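Side-chain contact in spore cortex-lytic enzyme (Bacillus cereus ATCC 14579, PDB 6TCI), which probably acts as an N-acetylmuramyl-L-alanine amidase needed to hydrolyse the spore cortex during germination, here represented by its N-terminal peptidoglycan-binding domain: residues R9-G13 and E14-E18. Residues are numbered along the deposited sequence; the frame is centred on the assembly and turned at random.
Sequences RGASG and EDVIE
Ala11 and Val16 touch, and Gly13 and Ile17 are hydrogen-bonded, where the loop 9-13 becomes helix 14-25, with Gly13 standing at the N-cap. Gly13 has a positive phi (111°), a backbone conformation that glycine takes readily. Glu14 opens the helix, and its side chain leaves the backbone on the side away from the loop. One residue on, Asp15 takes little part in the contact: its carboxylate faces the N-terminal stretch of the chain, where OD2 is hydrogen-bonded to the hydroxyl of Ser3. Val16 carries the apolar part. Its CG2 branch lies anti to the carbonyl carbon and beside the backbone N, which turns it back toward the loop, where it meets Ala11 CB at 3.7 Å, methyl against methyl. The same CG2 also lies alongside the loop backbone, 3.7 Å from Ala11 C and 3.8 Å from Ser12 N, whereas the Ser12 side chain turns away from the helix. Val16 is buried, and Ala11 covers it from the loop side. Ile17 closes the first turn: its N donates to Gly13 O at 3.0 Å, with a nearly straight N-H...O angle of 165°. Its side chain, with CG1 anti to the carbonyl carbon, runs beside that acceptor, CG1 coming within 3.5 Å of Gly13 O. Glu18 continues the helical pattern, Glu18 N donating to Glu14 O at 3.0 Å, and its carboxylate forms a salt bridge with Arg22. Backbone hydrogen bonds of Ala11 with Phe37 and of Gly13 with Gly35 join the 9-13 loop to the loop before helix 39-51. The arrangement is a glycine N-cap with an Ala11-Val16 apolar contact beside it, at the start of the first helix in this three-helix peptidoglycan-binding domain.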
loop_
_atom_site.group_PDB
_atom_site.type_symbol
_atom_site.label_atom_id
_atom_site.label_comp_id
_atom_site.label_asym_id
_atom_site.label_seq_id
_atom_site.Cartn_x
_atom_site.Cartn_y
_atom_site.Cartn_z
ATOM N N ARG A 9 -9.048 2.266 -2.218
ATOM C CA ARG A 9 -10.037 1.215 -2.387
ATOM C C ARG A 9 -10.757 1.336 -3.724
ATOM O O ARG A 9 -11.169 2.429 -4.132
ATOM C CB ARG A 9 -11.025 1.335 -1.235
ATOM C CG ARG A 9 -12.309 0.617 -1.412
ATOM C CD ARG A 9 -13.249 1.059 -0.334
ATOM N NE ARG A 9 -14.359 0.149 -0.233
ATOM C CZ ARG A 9 -15.207 0.174 0.783
ATOM N NH1 ARG A 9 -15.033 1.075 1.741
ATOM N NH2 ARG A 9 -16.210 -0.683 0.834
ATOM N N GLY A 10 -10.896 0.199 -4.413
ATOM C CA GLY A 10 -11.527 0.150 -5.711
ATOM C C GLY A 10 -10.565 0.215 -6.875
ATOM O O GLY A 10 -10.940 -0.147 -7.997
ATOM N N ALA A 11 -9.342 0.670 -6.641
ATOM C CA ALA A 11 -8.353 0.728 -7.696
ATOM C C ALA A 11 -7.919 -0.675 -8.100
ATOM O O ALA A 11 -8.011 -1.639 -7.330
ATOM C CB ALA A 11 -7.120 1.492 -7.226
ATOM N N SER A 12 -7.420 -0.771 -9.326
ATOM C CA SER A 12 -6.838 -2.008 -9.808
ATOM C C SER A 12 -5.700 -1.677 -10.758
ATOM O O SER A 12 -5.612 -0.571 -11.296
ATOM C CB SER A 12 -7.884 -2.902 -10.479
ATOM O OG SER A 12 -8.420 -2.272 -11.625
ATOM N N GLY A 13 -4.813 -2.640 -10.938
ATOM C CA GLY A 13 -3.755 -2.505 -11.908
ATOM C C GLY A 13 -2.387 -2.361 -11.266
ATOM O O GLY A 13 -2.166 -2.728 -10.112
ATOM N N GLU A 14 -1.468 -1.783 -12.049
ATOM C CA GLU A 14 -0.043 -1.879 -11.733
ATOM C C GLU A 14 0.308 -1.234 -10.398
ATOM O O GLU A 14 1.130 -1.780 -9.653
ATOM C CB GLU A 14 0.784 -1.300 -12.881
ATOM C CG GLU A 14 0.697 -2.130 -14.148
ATOM C CD GLU A 14 2.052 -2.553 -14.665
ATOM O OE1 GLU A 14 2.666 -1.772 -15.424
ATOM O OE2 GLU A 14 2.499 -3.667 -14.323
ATOM N N ASP A 15 -0.268 -0.065 -10.082
ATOM C CA ASP A 15 0.035 0.570 -8.799
ATOM C C ASP A 15 -0.394 -0.316 -7.643
ATOM O O ASP A 15 0.290 -0.381 -6.617
ATOM C CB ASP A 15 -0.685 1.914 -8.669
ATOM C CG ASP A 15 0.085 3.072 -9.274
ATOM O OD1 ASP A 15 1.274 2.915 -9.626
ATOM O OD2 ASP A 15 -0.516 4.164 -9.390
ATOM N N VAL A 16 -1.538 -0.993 -7.783
ATOM C CA VAL A 16 -2.027 -1.853 -6.709
ATOM C C VAL A 16 -1.153 -3.094 -6.561
ATOM O O VAL A 16 -0.884 -3.545 -5.439
ATOM C CB VAL A 16 -3.506 -2.208 -6.931
ATOM C CG1 VAL A 16 -4.013 -3.104 -5.809
ATOM C CG2 VAL A 16 -4.343 -0.947 -7.029
ATOM N N ILE A 17 -0.726 -3.686 -7.683
ATOM C CA ILE A 17 0.206 -4.813 -7.623
ATOM C C ILE A 17 1.468 -4.431 -6.859
ATOM O O ILE A 17 1.920 -5.162 -5.972
ATOM C CB ILE A 17 0.538 -5.329 -9.035
ATOM C CG1 ILE A 17 -0.708 -5.889 -9.712
ATOM C CG2 ILE A 17 1.604 -6.413 -8.960
ATOM C CD1 ILE A 17 -0.543 -6.112 -11.191
ATOM N N GLU A 18 2.066 -3.282 -7.200
ATOM C CA GLU A 18 3.280 -2.876 -6.494
ATOM C C GLU A 18 2.998 -2.572 -5.028
ATOM O O GLU A 18 3.796 -2.932 -4.152
ATOM C CB GLU A 18 3.945 -1.683 -7.175
ATOM C CG GLU A 18 5.162 -1.187 -6.416
ATOM C CD GLU A 18 5.993 -0.191 -7.190
ATOM O OE1 GLU A 18 5.793 -0.067 -8.418
ATOM O OE2 GLU A 18 6.839 0.478 -6.555
#